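Local coordinates for protein filamentous hemagglutinin (Bordetella pertussis, PDB 1RWR) that probably serves as the secretion domain that directs this large adhesin across the outer membrane by the two-partner (type V) pathway, at residues 98-103 and 193-198; 173-176 and 181-184. All coordinates share one frame; numbering follows the deposited sequence.

Both contacts belong to the right-handed parallel beta-helix of the secretion domain and involve its ten-stranded parallel sheet, interaction 1 through strand 99-104 and interaction 2 through strand 183-188. Their centres lie 16 Å apart, and the nearest atoms are about 5 Å from one another without touching. In interaction 1 a hairpin outside the coils lays a histidine against the outer surface of that sheet; in interaction 2 the chain doubles back from strand 173-174 to strand 183-188, the two sides joined by a serine, a water and aliphatic side chains. The chain links them directly: strand 183-188, entered at 181-184, is followed by strand 191-194, after which comes the turn at 195-198 that carries the histidine.

Interaction 1 (98-103 and 193-198); sequences GADLII and YDHATR
A turn of the extra-helical four-stranded antiparallel sheet, between strands 191-194 and 199-202, meets the outer surface of the parallel beta-helix here, where His195 reaches Asp100 and Ile102 of strand 99-104. The backbones stay well apart, the CA atoms of Ile102 and His195 being 9.2 Å from each other, and the imidazole spans the gap. Its CG stands anti to the backbone N (chi1 -179°), which extends the ring from the turn toward the strand. His195 NE2 then points at Asp100 OD2 in a long, weak hydrogen bond of 3.4 Å, nearly straight at 170°. The oxygen lies at the ring edge, close to the imidazole plane, while the carboxylate is turned 67° from that plane. The other oxygen, OD1, has its own partner in Asn121 of the adjacent strand 119-125, which helps to fix the acid. Two residues along, Ile102 supplies the apolar part: its CG1 comes within 3.6 Å of His195 CE1, and its CD1 follows at 3.8 Å from the same ring carbon. Thr123 and Tyr159 also touch His195, placing it over successive strands of the parallel sheet. The turn carrying the ring has an Asx motif, in which Asp194 OD2 accepts from Thr197 N above the carboxylate plane and, through its anti lone pair, from Thr197 OG1 at 2.8 Å.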
ATOM      1  N   GLY A  98      -7.735 -15.356   6.254  1.00 14.14           N
ATOM      2  CA  GLY A  98      -6.868 -14.359   5.658  1.00 14.49           C
ATOM      3  C   GLY A  98      -7.543 -13.651   4.495  1.00 14.10           C
ATOM      4  O   GLY A  98      -8.274 -14.236   3.715  1.00 14.59           O
ATOM      5  N   ALA A  99      -7.250 -12.373   4.347  1.00 12.83           N
ATOM      6  CA  ALA A  99      -7.854 -11.568   3.279  1.00 12.88           C
ATOM      7  C   ALA A  99      -6.906 -10.474   2.811  1.00 12.49           C
ATOM      8  O   ALA A  99      -5.968 -10.108   3.517  1.00 11.82           O
ATOM      9  CB  ALA A  99      -9.132 -10.943   3.780  1.00 13.39           C
ATOM     10  N   ASP A 100      -7.123  -9.977   1.600  1.00 12.43           N
ATOM     11  CA  ASP A 100      -6.494  -8.739   1.158  1.00 12.84           C
ATOM     12  C   ASP A 100      -6.982  -7.565   2.014  1.00 12.38           C
ATOM     13  O   ASP A 100      -8.133  -7.526   2.449  1.00 12.58           O
ATOM     14  CB  ASP A 100      -6.870  -8.411  -0.301  1.00 12.42           C
ATOM     15  CG  ASP A 100      -6.237  -9.356  -1.325  1.00 14.41           C
ATOM     16  OD1 ASP A 100      -5.279 -10.104  -1.014  1.00 14.49           O
ATOM     17  OD2 ASP A 100      -6.676  -9.394  -2.488  1.00 14.66           O
ATOM     18  N   LEU A 101      -6.072  -6.646   2.301  1.00 11.69           N
ATOM     19  CA  LEU A 101      -6.390  -5.401   2.984  1.00 11.37           C
ATOM     20  C   LEU A 101      -6.153  -4.254   2.021  1.00 10.92           C
ATOM     21  O   LEU A 101      -5.104  -4.169   1.387  1.00 11.51           O
ATOM     22  CB  LEU A 101      -5.523  -5.185   4.249  1.00 11.55           C
ATOM     23  CG  LEU A 101      -5.730  -6.177   5.393  1.00 13.10           C
ATOM     24  CD1 LEU A 101      -4.710  -5.857   6.492  1.00 15.62           C
ATOM     25  CD2 LEU A 101      -7.158  -6.110   5.940  1.00 14.85           C
ATOM     26  N   ILE A 102      -7.126  -3.361   1.947  1.00 10.96           N
ATOM     27  CA  ILE A 102      -7.024  -2.123   1.175  1.00 11.68           C
ATOM     28  C   ILE A 102      -7.459  -1.008   2.087  1.00 11.54           C
ATOM     29  O   ILE A 102      -8.592  -1.030   2.603  1.00 10.32           O
ATOM     30  CB  ILE A 102      -7.954  -2.146  -0.079  1.00 12.15           C
ATOM     31  CG1 ILE A 102      -7.724  -3.364  -0.975  1.00 15.48           C
ATOM     32  CG2 ILE A 102      -7.746  -0.888  -0.873  1.00 13.98           C
ATOM     33  CD1 ILE A 102      -8.456  -4.599  -0.568  1.00 22.20           C
ATOM     34  N   ILE A 103      -6.573  -0.035   2.279  1.00 10.64           N
ATOM     35  CA  ILE A 103      -6.852   1.164   3.061  1.00 10.83           C
ATOM     36  C   ILE A 103      -6.825   2.356   2.100  1.00 11.32           C
ATOM     37  O   ILE A 103      -5.819   2.657   1.499  1.00 11.96           O
ATOM     38  CB  ILE A 103      -5.832   1.367   4.210  1.00 11.69           C
ATOM     39  CG1 ILE A 103      -5.618   0.106   5.082  1.00 15.74           C
ATOM     40  CG2 ILE A 103      -6.279   2.582   5.087  1.00 13.40           C
ATOM     41  CD1 ILE A 103      -6.787  -0.386   5.704  1.00 18.73           C
ATOM     42  N   TYR A 193      -6.377   2.422 -10.818  1.00 14.19           N
ATOM     43  CA  TYR A 193      -5.665   1.186 -10.531  1.00 14.46           C
ATOM     44  C   TYR A 193      -6.649   0.066 -10.296  1.00 14.63           C
ATOM     45  O   TYR A 193      -7.482   0.130  -9.382  1.00 15.21           O
ATOM     46  CB  TYR A 193      -4.809   1.368  -9.299  1.00 14.76           C
ATOM     47  CG  TYR A 193      -3.730   0.328  -9.049  1.00 14.28           C
ATOM     48  CD1 TYR A 193      -2.607   0.252  -9.855  1.00 14.61           C
ATOM     49  CD2 TYR A 193      -3.818  -0.531  -7.971  1.00 14.60           C
ATOM     50  CE1 TYR A 193      -1.589  -0.658  -9.605  1.00 15.07           C
ATOM     51  CE2 TYR A 193      -2.790  -1.458  -7.711  1.00 13.61           C
ATOM     52  CZ  TYR A 193      -1.680  -1.490  -8.520  1.00 12.34           C
ATOM     53  OH  TYR A 193      -0.640  -2.333  -8.232  1.00 13.39           O
ATOM     54  N   ASP A 194      -6.588  -0.944 -11.142  1.00 15.31           N
ATOM     55  CA  ASP A 194      -7.440  -2.090 -10.963  1.00 15.86           C
ATOM     56  C   ASP A 194      -6.820  -3.055  -9.951  1.00 15.71           C
ATOM     57  O   ASP A 194      -5.758  -3.606 -10.185  1.00 16.49           O
ATOM     58  CB  ASP A 194      -7.631  -2.816 -12.287  1.00 17.39           C
ATOM     59  CG  ASP A 194      -8.498  -4.025 -12.113  1.00 21.64           C
ATOM     60  OD1 ASP A 194      -9.632  -3.819 -11.649  1.00 26.63           O
ATOM     61  OD2 ASP A 194      -8.146  -5.187 -12.333  1.00 25.75           O
ATOM     62  N   HIS A 195      -7.520  -3.313  -8.869  1.00 15.85           N
ATOM     63  CA  HIS A 195      -6.983  -4.124  -7.774  1.00 16.35           C
ATOM     64  C   HIS A 195      -6.725  -5.580  -8.190  1.00 17.15           C
ATOM     65  O   HIS A 195      -5.744  -6.201  -7.764  1.00 16.95           O
ATOM     66  CB  HIS A 195      -7.928  -4.062  -6.579  1.00 16.97           C
ATOM     67  CG  HIS A 195      -7.449  -4.850  -5.414  1.00 19.01           C
ATOM     68  ND1 HIS A 195      -6.528  -4.360  -4.502  1.00 22.38           N
ATOM     69  CD2 HIS A 195      -7.729  -6.113  -5.034  1.00 18.63           C
ATOM     70  CE1 HIS A 195      -6.270  -5.296  -3.609  1.00 18.97           C
ATOM     71  NE2 HIS A 195      -6.978  -6.368  -3.911  1.00 21.98           N
ATOM     72  N   ALA A 196      -7.570  -6.128  -9.049  1.00 18.71           N
ATOM     73  CA  ALA A 196      -7.358  -7.535  -9.426  1.00 20.01           C
ATOM     74  C   ALA A 196      -6.158  -7.742 -10.361  1.00 20.90           C
ATOM     75  O   ALA A 196      -5.444  -8.734 -10.231  1.00 21.61           O
ATOM     76  CB  ALA A 196      -8.659  -8.168 -10.046  1.00 21.07           C
ATOM     77  N   THR A 197      -5.917  -6.824 -11.297  1.00 21.69           N
ATOM     78  CA  THR A 197      -4.798  -6.987 -12.259  1.00 20.79           C
ATOM     79  C   THR A 197      -3.522  -6.244 -11.876  1.00 20.11           C
ATOM     80  O   THR A 197      -2.447  -6.456 -12.483  1.00 18.91           O
ATOM     81  CB  THR A 197      -5.217  -6.551 -13.650  1.00 21.55           C
ATOM     82  OG1 THR A 197      -5.625  -5.173 -13.631  1.00 20.58           O
ATOM     83  CG2 THR A 197      -6.448  -7.356 -14.122  1.00 22.70           C
ATOM     84  N   ARG A 198      -3.652  -5.365 -10.880  1.00 18.88           N
ATOM     85  CA  ARG A 198      -2.580  -4.439 -10.497  1.00 18.16           C
ATOM     86  C   ARG A 198      -2.036  -3.642 -11.682  1.00 18.68           C
ATOM     87  O   ARG A 198      -0.815  -3.471 -11.822  1.00 18.08           O
ATOM     88  CB  ARG A 198      -1.489  -5.188  -9.743  1.00 18.28           C
ATOM     89  CG  ARG A 198      -2.038  -5.823  -8.498  1.00 17.69           C
ATOM     90  CD  ARG A 198      -1.072  -6.638  -7.722  1.00 17.62           C
ATOM     91  NE  ARG A 198       0.076  -5.889  -7.223  1.00 16.88           N
ATOM     92  CZ  ARG A 198       1.333  -6.201  -7.459  1.00 18.22           C
ATOM     93  NH1 ARG A 198       1.646  -7.241  -8.263  1.00 20.53           N
ATOM     94  NH2 ARG A 198       2.301  -5.496  -6.898  1.00 17.90           N
TER

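Interaction 2 (173-176 and 181-184); sequences VSSK and LADI
Ser175 OG links the two segments by one direct hydrogen bond and one through a water. Ser175 OG accepts from Ala182 N at 3.2 Å, with a practically straight N-H...O angle of 179°, and Ser175 OG donates to a water oxygen 2.9 Å away. That water in turn donates to Ala182 O, also 2.9 Å away, so the serine hydroxyl engages both polar backbone groups of one residue, directly at the N-H and through the water at the carbonyl. The hydroxyl sits beside its own backbone N (chi1 -60°), a rotation that turns it toward Ala182 and the water. Aliphatic groups flank the polar bridge. Leu181 brings CD1 alongside the serine, 3.6 Å from Ser175 CB, and Ala182 CB lies 3.8 Å from Ser175 OG. At the other end of the contact the side chains are aliphatic: Val173 and Ile184 meet at an oblique angle, with Val173 CG1 3.6 Å from Ile184 CD1. The same CD1 methyl also lies 3.8 Å from Val173 O. The touching parts, 173-175 and 181-184, run in nearly opposite directions, 158° apart, as the chain leaves the short strand 173-174 and turns back into strand 183-188 of the parallel beta-helix. Phe160 of strand 159-164, earlier in the same coil, touches Val173, whereas strand 225-226 of the next coil presents Met225 to Ile184 and Tyr226 to Leu181.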
ATOM      1  N   VAL A 173      11.078  -0.155   3.255  1.00 12.85           N
ATOM      2  CA  VAL A 173      10.019  -1.116   2.984  1.00 13.22           C
ATOM      3  C   VAL A 173      10.729  -2.411   2.692  1.00 13.66           C
ATOM      4  O   VAL A 173      11.532  -2.481   1.746  1.00 14.37           O
ATOM      5  CB  VAL A 173       9.203  -0.670   1.801  1.00 12.41           C
ATOM      6  CG1 VAL A 173       8.134  -1.691   1.442  1.00 14.55           C
ATOM      7  CG2 VAL A 173       8.575   0.677   2.100  1.00 15.05           C
ATOM      8  N   SER A 174      10.516  -3.416   3.529  1.00 13.30           N
ATOM      9  CA  SER A 174      11.250  -4.683   3.381  1.00 14.46           C
ATOM     10  C   SER A 174      10.505  -5.829   3.992  1.00 13.92           C
ATOM     11  O   SER A 174       9.534  -5.665   4.725  1.00 12.69           O
ATOM     12  CB  SER A 174      12.630  -4.617   4.051  1.00 15.82           C
ATOM     13  OG  SER A 174      12.412  -4.515   5.439  1.00 19.56           O
ATOM     14  N   SER A 175      10.954  -7.024   3.681  1.00 14.83           N
ATOM     15  CA  SER A 175      10.530  -8.169   4.419  1.00 15.36           C
ATOM     16  C   SER A 175      11.768  -8.663   5.156  1.00 17.37           C
ATOM     17  O   SER A 175      12.897  -8.411   4.746  1.00 15.74           O
ATOM     18  CB  SER A 175       9.984  -9.269   3.527  1.00 15.21           C
ATOM     19  OG  SER A 175       8.854  -8.820   2.785  1.00 15.30           O
ATOM     20  N   LYS A 176      11.534  -9.428   6.203  1.00 19.60           N
ATOM     21  CA  LYS A 176      12.630  -9.832   7.073  1.00 21.67           C
ATOM     22  C   LYS A 176      13.513 -10.847   6.398  1.00 22.46           C
ATOM     23  O   LYS A 176      13.077 -11.685   5.589  1.00 21.22           O
ATOM     24  CB  LYS A 176      12.085 -10.341   8.404  1.00 22.57           C
ATOM     25  CG  LYS A 176      11.411  -9.252   9.170  1.00 25.92           C
ATOM     26  CD  LYS A 176      10.998  -9.716  10.561  1.00 31.58           C
ATOM     27  CE  LYS A 176      11.104  -8.591  11.577  1.00 34.70           C
ATOM     28  NZ  LYS A 176      10.232  -7.448  11.283  1.00 37.95           N
ATOM     29  N   LEU A 181       9.298 -13.142   0.946  1.00 23.48           N
ATOM     30  CA  LEU A 181       9.482 -11.756   0.515  1.00 20.33           C
ATOM     31  C   LEU A 181       8.314 -11.248  -0.302  1.00 17.34           C
ATOM     32  O   LEU A 181       7.923 -11.853  -1.295  1.00 14.92           O
ATOM     33  CB  LEU A 181      10.722 -11.660  -0.306  1.00 21.58           C
ATOM     34  CG  LEU A 181      11.440 -10.403  -0.700  1.00 24.62           C
ATOM     35  CD1 LEU A 181      11.642  -9.373   0.388  1.00 26.11           C
ATOM     36  CD2 LEU A 181      12.817 -10.861  -1.213  1.00 26.51           C
ATOM     37  N   ALA A 182       7.776 -10.120   0.120  1.00 14.51           N
ATOM     38  CA  ALA A 182       6.699  -9.453  -0.624  1.00 14.05           C
ATOM     39  C   ALA A 182       7.216  -8.750  -1.863  1.00 13.00           C
ATOM     40  O   ALA A 182       8.315  -8.208  -1.873  1.00 13.88           O
ATOM     41  CB  ALA A 182       6.014  -8.449   0.263  1.00 14.25           C
ATOM     42  N   ASP A 183       6.423  -8.728  -2.912  1.00 12.13           N
ATOM     43  CA  ASP A 183       6.612  -7.744  -3.974  1.00 13.21           C
ATOM     44  C   ASP A 183       6.241  -6.353  -3.458  1.00 12.50           C
ATOM     45  O   ASP A 183       5.473  -6.206  -2.500  1.00 11.96           O
ATOM     46  CB  ASP A 183       5.675  -8.003  -5.142  1.00 13.06           C
ATOM     47  CG  ASP A 183       6.027  -9.183  -5.952  1.00 14.75           C
ATOM     48  OD1 ASP A 183       7.138  -9.712  -5.913  1.00 13.81           O
ATOM     49  OD2 ASP A 183       5.154  -9.675  -6.715  1.00 19.49           O
ATOM     50  N   ILE A 184       6.836  -5.344  -4.067  1.00 12.04           N
ATOM     51  CA  ILE A 184       6.558  -3.947  -3.722  1.00 11.44           C
ATOM     52  C   ILE A 184       6.209  -3.229  -5.020  1.00 11.68           C
ATOM     53  O   ILE A 184       6.948  -3.339  -6.050  1.00 12.95           O
ATOM     54  CB  ILE A 184       7.777  -3.287  -3.101  1.00 11.70           C
ATOM     55  CG1 ILE A 184       8.200  -3.979  -1.802  1.00 11.66           C
ATOM     56  CG2 ILE A 184       7.495  -1.788  -2.892  1.00 13.49           C
ATOM     57  CD1 ILE A 184       9.576  -3.556  -1.292  1.00 13.50           C
TER
HETATM   58  O   HOH W   1       9.217  -6.980   0.633  1.00 12.67           O